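Local structure of sulfate transporter 4.1, chloroplastic (Arabidopsis thaliana, 7LHV) at residues Phe571-Met576 with Gln603-Asn608; Ala502-Leu507 with Ile530-Ser535; Asp534-Phe539 with Val579-Ser584. The protein cotransports sulfate with protons across a membrane and may take part in regulating sulfate assimilation. All blocks are in the same frame, centred on the assembly; numbering follows the deposited sequence.

Contact 1. Residues Phe571-Met576 with Gln603-Asn608; sequences FVILEM and QLAISN
Strand 571-575 runs parallel to strand 603-606, axes 4.8 Å apart at their closest and 20° between their directions, so that V572 N bonds Q603 O, A605 N bonds V572 O and L574 N bonds A605 O in the regular alternation of a parallel ladder. S607 N continues it to L574 O at 2.9 Å, just past the end of strand 603-606. On the face that carries V572, L574, L604 and I606, the branch ends CD1 of L574 and CD1 of L604 meet at 3.5 Å; L574 packs on L590, and L604 on Y594 and Y597, of helix 584-599. M576 extends this layer: its sulfur SD lies 3.6 Å from I606 CG2. On the other face F571 CD1 comes obliquely to Q603 CB at 3.5 Å, and I573 CG2 touches S607 CB at 3.8 Å; helix 635-643 covers F571, I573 and E575. The one polar side-chain bond across the pair is S607 OG to E575 OE2, 2.7 Å. OG stands anti to the backbone N of S607 (chi1 179°), which turns it to the syn side of the carboxylate, somewhat out of its plane. This bond gives the buried carboxylate a partner and probably restricts its rotation. Two parallel strands joined through helix 584-599, which packs on one face, make a beta-alpha-beta unit, a building block of the STAS fold.

Contact 2. Residues Ala502-Leu507 with Ile530-Ser535; sequences AVLGRL and IVRIDS
L504 lays its CD1 over one face of the R532 guanidinium, 4.1 Å above the plane and offset toward the rim, while D534 OD2 sits at the edge of that group and in its plane. A502 CB approaches the same guanidinium obliquely, 3.5 Å from NH2. A502, L504 and R532 lie on one face of an antiparallel pair in which edge strand 501-504 joins the mixed sheet of the STAS domain beside strand 527-533. A502 and R532 form a hydrogen-bonded pair: A502 N to R532 O and R532 N to A502 O both measure 2.9 Å. V503 and V531, a non-hydrogen-bonded pair, turn to the other face, where both touch Y552 of helix 542-560. R532 leaves the backbone extended and bends at chi3 (67°), which brings the guanidinium round to D534 in a salt bridge; NH2 to OD2 is 3.3 Å and nearly straight at 167°, whereas the modelled NE to OD1 separation is too short to be trusted in detail. D534 OD2 has a further partner in H500 ND1, so the carboxylate also ties the residue just before the edge strand to the turn after strand 527-533. Farther along, I530 packs its CG2 against L504 CB at 4.1 Å, and its CD1 meets L507 CD2 at 4.3 Å.

Contact 3. Residues Asp534-Phe539 with Val579-Ser584; sequences DSPIYF and VTHIDS
Two loops at the C-terminal ends of neighbouring strands of the STAS sheet meet here, one leading from strand 527-533 into helix 542-560, the other from strand 569-575 into helix 584-599. P536 sets its CB over one face of the H581 ring, 3.7 Å from the centroid, a CH-pi contact. H581 holds its ring between its own backbone N and carbonyl carbon (chi1 48°), which swings it back across the proline. Beside this, I537 N bonds H581 O at 3.2 Å, and I537 O takes a weak bond from D583 N. With H581 exchanged for an alanine, P536 would probably lose the flat surface beneath its CB, opening a gap between the loops. I537 packs its CG1 3.8 Å from V579 CG1 and its CB 3.8 Å from I582 CG2. D583 brings OD2 to the edge of the F539 ring, 3.8 Å from CD2, while its OD1 accepts A586 N and so N-caps helix 584-599. Next to it, S584 OG bonds D461 of the second subunit, and F539 packs on F203 of that subunit. The capped helix start and the loop before helix 542-560 thus contribute to the STAS surface that meets the second subunit, consistent with the domain-swapped dimers of SLC26 transporters.

How the contacts relate
Contacts 1 and 2 belong to one sheet: strands 527-533 and 569-575 are neighbours in it, so the antiparallel edge of contact 2 continues into the parallel ladder of contact 1, and V531 exchanges backbone hydrogen bonds with I573 and E575. All three contacts are largely buried, but in different ways. Contact 1 is mostly aliphatic, packed between helices on both faces; contact 2 mixes aliphatic packing with a salt bridge near loops. Contact 3 shares D534 and S535 with contact 2 and replaces a regular ladder with irregular loop bonds and ring packing; it alone touches the second subunit. M576 of contact 1 reaches I582 of contact 3.

Contact 1. Residues Phe571-Met576 with Gln603-Asn608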
loop_
_atom_site.group_PDB
_atom_site.type_symbol
_atom_site.label_atom_id
_atom_site.label_comp_id
_atom_site.label_asym_id
_atom_site.label_seq_id
_atom_site.Cartn_x
_atom_site.Cartn_y
_atom_site.Cartn_z
ATOM N N PHE A 571 -5.870 3.937 37.620
ATOM C CA PHE A 571 -5.573 5.074 36.763
ATOM C C PHE A 571 -4.684 4.622 35.616
ATOM O O PHE A 571 -3.781 3.804 35.808
ATOM C CB PHE A 571 -4.881 6.200 37.538
ATOM C CG PHE A 571 -5.539 6.533 38.845
ATOM C CD1 PHE A 571 -6.535 7.488 38.906
ATOM C CD2 PHE A 571 -5.157 5.898 40.012
ATOM C CE1 PHE A 571 -7.140 7.801 40.105
ATOM C CE2 PHE A 571 -5.759 6.205 41.213
ATOM C CZ PHE A 571 -6.751 7.158 41.259
ATOM N N VAL A 572 -4.947 5.155 34.426
ATOM C CA VAL A 572 -4.110 4.925 33.255
ATOM C C VAL A 572 -3.704 6.282 32.704
ATOM O O VAL A 572 -4.566 7.090 32.346
ATOM C CB VAL A 572 -4.830 4.099 32.176
ATOM C CG1 VAL A 572 -4.041 4.131 30.883
ATOM C CG2 VAL A 572 -5.016 2.670 32.645
ATOM N N ILE A 573 -2.401 6.527 32.628
ATOM C CA ILE A 573 -1.856 7.804 32.185
ATOM C C ILE A 573 -1.196 7.599 30.833
ATOM O O ILE A 573 -0.393 6.675 30.661
ATOM C CB ILE A 573 -0.849 8.371 33.200
ATOM C CG1 ILE A 573 -1.449 8.357 34.603
ATOM C CG2 ILE A 573 -0.443 9.779 32.811
ATOM C CD1 ILE A 573 -0.449 8.624 35.685
ATOM N N LEU A 574 -1.535 8.453 29.872
ATOM C CA LEU A 574 -0.947 8.406 28.540
ATOM C C LEU A 574 0.086 9.512 28.405
ATOM O O LEU A 574 -0.224 10.691 28.599
ATOM C CB LEU A 574 -2.008 8.520 27.448
ATOM C CG LEU A 574 -2.826 7.267 27.146
ATOM C CD1 LEU A 574 -3.796 6.948 28.255
ATOM C CD2 LEU A 574 -3.554 7.435 25.828
ATOM N N GLU A 575 1.312 9.121 28.072
ATOM C CA GLU A 575 2.366 10.062 27.726
ATOM C C GLU A 575 2.277 10.332 26.234
ATOM O O GLU A 575 2.598 9.461 25.418
ATOM C CB GLU A 575 3.731 9.491 28.090
ATOM C CG GLU A 575 3.918 9.303 29.561
ATOM C CD GLU A 575 3.935 10.612 30.294
ATOM O OE1 GLU A 575 4.405 11.617 29.722
ATOM O OE2 GLU A 575 3.440 10.640 31.432
ATOM N N MET A 576 1.828 11.526 25.864
ATOM C CA MET A 576 1.663 11.863 24.459
ATOM C C MET A 576 2.733 12.833 23.977
ATOM O O MET A 576 2.545 13.507 22.961
ATOM C CB MET A 576 0.260 12.416 24.211
ATOM C CG MET A 576 -0.818 11.365 24.430
ATOM S SD MET A 576 -2.509 11.943 24.240
ATOM C CE MET A 576 -2.566 12.194 22.473
ATOM N N GLN A 603 -9.628 5.515 35.621
ATOM C CA GLN A 603 -9.473 6.923 35.287
ATOM C C GLN A 603 -8.472 7.082 34.150
ATOM O O GLN A 603 -7.389 6.490 34.181
ATOM C CB GLN A 603 -9.004 7.715 36.506
ATOM C CG GLN A 603 -8.884 9.204 36.269
ATOM C CD GLN A 603 -10.132 9.792 35.655
ATOM O OE1 GLN A 603 -11.205 9.768 36.254
ATOM N NE2 GLN A 603 -10.002 10.314 34.445
ATOM N N LEU A 604 -8.834 7.885 33.155
ATOM C CA LEU A 604 -7.955 8.184 32.034
ATOM C C LEU A 604 -7.381 9.583 32.200
ATOM O O LEU A 604 -8.120 10.532 32.483
ATOM C CB LEU A 604 -8.701 8.086 30.706
ATOM C CG LEU A 604 -7.793 8.188 29.484
ATOM C CD1 LEU A 604 -7.145 6.848 29.244
ATOM C CD2 LEU A 604 -8.546 8.659 28.254
ATOM N N ALA A 605 -6.071 9.709 32.016
ATOM C CA ALA A 605 -5.384 10.985 32.123
ATOM C C ALA A 605 -4.470 11.176 30.923
ATOM O O ALA A 605 -3.974 10.208 30.341
ATOM C CB ALA A 605 -4.572 11.079 33.420
ATOM N N ILE A 606 -4.263 12.434 30.551
ATOM C CA ILE A 606 -3.347 12.811 29.480
ATOM C C ILE A 606 -2.223 13.632 30.092
ATOM O O ILE A 606 -2.478 14.612 30.802
ATOM C CB ILE A 606 -4.064 13.590 28.367
ATOM C CG1 ILE A 606 -5.311 12.834 27.913
ATOM C CG2 ILE A 606 -3.128 13.824 27.201
ATOM C CD1 ILE A 606 -5.012 11.523 27.232
ATOM N N SER A 607 -0.982 13.231 29.823
ATOM C CA SER A 607 0.174 13.760 30.539
ATOM C C SER A 607 0.858 14.907 29.802
ATOM O O SER A 607 0.955 16.014 30.336
ATOM C CB SER A 607 1.174 12.633 30.808
ATOM O OG SER A 607 2.325 13.123 31.474
ATOM N N ASN A 608 1.350 14.663 28.589
ATOM C CA ASN A 608 2.148 15.644 27.850
ATOM C C ASN A 608 1.542 15.854 26.472
ATOM O O ASN A 608 2.072 15.361 25.468
ATOM C CB ASN A 608 3.605 15.196 27.722
ATOM C CG ASN A 608 4.352 15.251 29.037
ATOM O OD1 ASN A 608 3.778 15.558 30.078
ATOM N ND2 ASN A 608 5.644 14.953 28.994
#

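Contact 2. Residues Ala502-Leu507 with Ile530-Ser535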
loop_
_atom_site.group_PDB
_atom_site.type_symbol
_atom_site.label_atom_id
_atom_site.label_comp_id
_atom_site.label_asym_id
_atom_site.label_seq_id
_atom_site.Cartn_x
_atom_site.Cartn_y
_atom_site.Cartn_z
ATOM N N ALA A 502 5.287 1.926 25.256
ATOM C CA ALA A 502 6.189 1.715 26.375
ATOM C C ALA A 502 5.460 1.896 27.699
ATOM O O ALA A 502 4.729 2.873 27.888
ATOM C CB ALA A 502 7.375 2.678 26.310
ATOM N N VAL A 503 5.671 0.953 28.614
ATOM C CA VAL A 503 5.141 1.042 29.969
ATOM C C VAL A 503 6.232 1.673 30.825
ATOM O O VAL A 503 7.235 1.038 31.147
ATOM C CB VAL A 503 4.715 -0.325 30.504
ATOM C CG1 VAL A 503 4.274 -0.211 31.951
ATOM C CG2 VAL A 503 3.602 -0.902 29.647
ATOM N N LEU A 504 6.032 2.932 31.196
ATOM C CA LEU A 504 7.057 3.681 31.907
ATOM C C LEU A 504 7.088 3.313 33.384
ATOM O O LEU A 504 6.074 2.946 33.980
ATOM C CB LEU A 504 6.824 5.184 31.763
ATOM C CG LEU A 504 7.241 5.826 30.446
ATOM C CD1 LEU A 504 6.304 5.410 29.362
ATOM C CD2 LEU A 504 7.233 7.333 30.587
ATOM N N GLY A 505 8.274 3.422 33.969
ATOM C CA GLY A 505 8.443 3.155 35.379
ATOM C C GLY A 505 8.552 4.432 36.178
ATOM O O GLY A 505 7.546 5.108 36.411
ATOM N N ARG A 506 9.765 4.781 36.595
ATOM C CA ARG A 506 9.965 6.016 37.337
ATOM C C ARG A 506 9.616 7.208 36.455
ATOM O O ARG A 506 9.710 7.148 35.225
ATOM C CB ARG A 506 11.407 6.111 37.833
ATOM C CG ARG A 506 11.689 7.302 38.730
ATOM C CD ARG A 506 10.709 7.374 39.890
ATOM N NE ARG A 506 11.103 8.387 40.863
ATOM C CZ ARG A 506 10.493 8.593 42.020
ATOM N NH1 ARG A 506 9.446 7.873 42.388
ATOM N NH2 ARG A 506 10.948 9.542 42.833
ATOM N N LEU A 507 9.197 8.299 37.098
ATOM C CA LEU A 507 8.601 9.417 36.372
ATOM C C LEU A 507 9.519 9.981 35.295
ATOM O O LEU A 507 9.082 10.074 34.135
ATOM C CB LEU A 507 8.176 10.493 37.375
ATOM C CG LEU A 507 7.113 9.993 38.341
ATOM C CD1 LEU A 507 6.803 11.035 39.402
ATOM C CD2 LEU A 507 5.891 9.620 37.553
ATOM N N ILE A 530 1.487 3.804 33.496
ATOM C CA ILE A 530 1.881 4.933 32.661
ATOM C C ILE A 530 2.275 4.386 31.298
ATOM O O ILE A 530 3.201 3.575 31.191
ATOM C CB ILE A 530 3.029 5.732 33.291
ATOM C CG1 ILE A 530 2.738 5.990 34.767
ATOM C CG2 ILE A 530 3.234 7.036 32.548
ATOM C CD1 ILE A 530 3.951 6.371 35.571
ATOM N N VAL A 531 1.580 4.836 30.257
ATOM C CA VAL A 531 1.745 4.320 28.905
ATOM C C VAL A 531 2.161 5.464 27.993
ATOM O O VAL A 531 1.548 6.535 28.016
ATOM C CB VAL A 531 0.452 3.657 28.396
ATOM C CG1 VAL A 531 0.522 3.431 26.902
ATOM C CG2 VAL A 531 0.225 2.346 29.114
ATOM N N ARG A 532 3.198 5.236 27.192
ATOM C CA ARG A 532 3.669 6.199 26.209
ATOM C C ARG A 532 3.565 5.583 24.824
ATOM O O ARG A 532 4.066 4.477 24.595
ATOM C CB ARG A 532 5.111 6.614 26.491
ATOM C CG ARG A 532 5.652 7.714 25.619
ATOM C CD ARG A 532 7.138 7.892 25.863
ATOM N NE ARG A 532 7.892 6.725 25.420
ATOM C CZ ARG A 532 9.018 6.306 25.980
ATOM N NH1 ARG A 532 9.560 6.942 27.004
ATOM N NH2 ARG A 532 9.614 5.219 25.497
ATOM N N ILE A 533 2.914 6.293 23.910
ATOM C CA ILE A 533 2.792 5.854 22.527
ATOM C C ILE A 533 3.930 6.493 21.741
ATOM O O ILE A 533 3.900 7.691 21.456
ATOM C CB ILE A 533 1.429 6.223 21.934
ATOM C CG1 ILE A 533 0.304 5.534 22.708
ATOM C CG2 ILE A 533 1.371 5.847 20.466
ATOM C CD1 ILE A 533 -0.419 6.442 23.671
ATOM N N ASP A 534 4.931 5.693 21.383
ATOM C CA ASP A 534 6.119 6.217 20.723
ATOM C C ASP A 534 5.901 6.402 19.228
ATOM O O ASP A 534 6.709 5.931 18.421
ATOM C CB ASP A 534 7.310 5.286 20.958
ATOM C CG ASP A 534 7.690 5.181 22.417
ATOM O OD1 ASP A 534 7.680 6.217 23.112
ATOM O OD2 ASP A 534 8.003 4.062 22.875
ATOM N N SER A 535 4.831 7.102 18.849
ATOM C CA SER A 535 4.507 7.339 17.448
ATOM C C SER A 535 3.311 8.272 17.334
ATOM O O SER A 535 2.505 8.361 18.268
ATOM C CB SER A 535 4.202 6.025 16.730
ATOM O OG SER A 535 3.259 5.262 17.459
#

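Contact 3. Residues Asp534-Phe539 with Val579-Ser584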
loop_
_atom_site.group_PDB
_atom_site.type_symbol
_atom_site.label_atom_id
_atom_site.label_comp_id
_atom_site.label_asym_id
_atom_site.label_seq_id
_atom_site.Cartn_x
_atom_site.Cartn_y
_atom_site.Cartn_z
ATOM N N ASP A 534 4.931 5.693 21.383
ATOM C CA ASP A 534 6.119 6.217 20.723
ATOM C C ASP A 534 5.901 6.402 19.228
ATOM O O ASP A 534 6.709 5.931 18.421
ATOM C CB ASP A 534 7.310 5.286 20.958
ATOM C CG ASP A 534 7.690 5.181 22.417
ATOM O OD1 ASP A 534 7.680 6.217 23.112
ATOM O OD2 ASP A 534 8.003 4.062 22.875
ATOM N N SER A 535 4.831 7.102 18.849
ATOM C CA SER A 535 4.507 7.339 17.448
ATOM C C SER A 535 3.311 8.272 17.334
ATOM O O SER A 535 2.505 8.361 18.268
ATOM C CB SER A 535 4.202 6.025 16.730
ATOM O OG SER A 535 3.259 5.262 17.459
ATOM N N PRO A 536 3.161 8.988 16.221
ATOM C CA PRO A 536 1.905 9.699 15.978
ATOM C C PRO A 536 0.759 8.716 15.813
ATOM O O PRO A 536 0.928 7.614 15.287
ATOM C CB PRO A 536 2.176 10.467 14.681
ATOM C CG PRO A 536 3.284 9.731 14.032
ATOM C CD PRO A 536 4.134 9.210 15.142
ATOM N N ILE A 537 -0.421 9.127 16.261
ATOM C CA ILE A 537 -1.611 8.289 16.216
ATOM C C ILE A 537 -2.459 8.724 15.030
ATOM O O ILE A 537 -2.840 9.894 14.924
ATOM C CB ILE A 537 -2.409 8.368 17.524
ATOM C CG1 ILE A 537 -1.487 8.185 18.726
ATOM C CG2 ILE A 537 -3.497 7.322 17.540
ATOM C CD1 ILE A 537 -2.192 8.299 20.053
ATOM N N TYR A 538 -2.754 7.785 14.139
ATOM C CA TYR A 538 -3.605 8.051 12.988
ATOM C C TYR A 538 -4.358 6.769 12.655
ATOM O O TYR A 538 -4.306 5.791 13.406
ATOM C CB TYR A 538 -2.782 8.608 11.816
ATOM C CG TYR A 538 -1.770 7.662 11.212
ATOM C CD1 TYR A 538 -0.693 7.199 11.947
ATOM C CD2 TYR A 538 -1.875 7.260 9.890
ATOM C CE1 TYR A 538 0.233 6.345 11.397
ATOM C CE2 TYR A 538 -0.951 6.410 9.329
ATOM C CZ TYR A 538 0.099 5.954 10.088
ATOM O OH TYR A 538 1.026 5.104 9.537
ATOM N N PHE A 539 -5.069 6.774 11.527
ATOM C CA PHE A 539 -6.021 5.702 11.255
ATOM C C PHE A 539 -5.358 4.343 11.076
ATOM O O PHE A 539 -6.022 3.321 11.265
ATOM C CB PHE A 539 -6.859 6.027 10.017
ATOM C CG PHE A 539 -6.050 6.354 8.797
ATOM C CD1 PHE A 539 -5.632 5.351 7.943
ATOM C CD2 PHE A 539 -5.731 7.663 8.489
ATOM C CE1 PHE A 539 -4.898 5.644 6.816
ATOM C CE2 PHE A 539 -4.995 7.960 7.363
ATOM C CZ PHE A 539 -4.580 6.949 6.526
ATOM N N VAL A 579 3.941 11.698 20.637
ATOM C CA VAL A 579 2.847 11.703 19.671
ATOM C C VAL A 579 2.883 13.052 18.960
ATOM O O VAL A 579 2.462 14.069 19.512
ATOM C CB VAL A 579 1.494 11.448 20.336
ATOM C CG1 VAL A 579 0.405 11.386 19.292
ATOM C CG2 VAL A 579 1.533 10.163 21.135
ATOM N N THR A 580 3.394 13.062 17.729
ATOM C CA THR A 580 3.538 14.317 17.001
ATOM C C THR A 580 2.182 14.918 16.654
ATOM O O THR A 580 1.978 16.128 16.797
ATOM C CB THR A 580 4.366 14.094 15.739
ATOM O OG1 THR A 580 5.664 13.608 16.100
ATOM C CG2 THR A 580 4.525 15.395 14.973
ATOM N N HIS A 581 1.239 14.089 16.207
ATOM C CA HIS A 581 -0.068 14.578 15.795
ATOM C C HIS A 581 -1.083 13.455 15.943
ATOM O O HIS A 581 -0.728 12.276 15.986
ATOM C CB HIS A 581 -0.042 15.091 14.355
ATOM C CG HIS A 581 0.620 14.153 13.395
ATOM N ND1 HIS A 581 -0.006 13.027 12.905
ATOM C CD2 HIS A 581 1.850 14.173 12.832
ATOM C CE1 HIS A 581 0.812 12.393 12.084
ATOM N NE2 HIS A 581 1.945 13.067 12.022
ATOM N N ILE A 582 -2.356 13.840 16.020
ATOM C CA ILE A 582 -3.462 12.892 16.078
ATOM C C ILE A 582 -4.561 13.354 15.134
ATOM O O ILE A 582 -4.773 14.553 14.933
ATOM C CB ILE A 582 -4.015 12.721 17.511
ATOM C CG1 ILE A 582 -4.441 14.063 18.097
ATOM C CG2 ILE A 582 -3.002 12.045 18.405
ATOM C CD1 ILE A 582 -5.039 13.944 19.476
ATOM N N ASP A 583 -5.259 12.388 14.545
ATOM C CA ASP A 583 -6.351 12.656 13.629
ATOM C C ASP A 583 -7.691 12.414 14.325
ATOM O O ASP A 583 -7.763 12.223 15.540
ATOM C CB ASP A 583 -6.198 11.805 12.368
ATOM C CG ASP A 583 -6.208 10.325 12.661
ATOM O OD1 ASP A 583 -6.061 9.955 13.842
ATOM O OD2 ASP A 583 -6.360 9.529 11.712
ATOM N N SER A 584 -8.772 12.434 13.542
ATOM C CA SER A 584 -10.107 12.241 14.099
ATOM C C SER A 584 -10.277 10.846 14.685
ATOM O O SER A 584 -10.917 10.675 15.731
ATOM C CB SER A 584 -11.156 12.490 13.021
ATOM O OG SER A 584 -11.176 11.417 12.099
#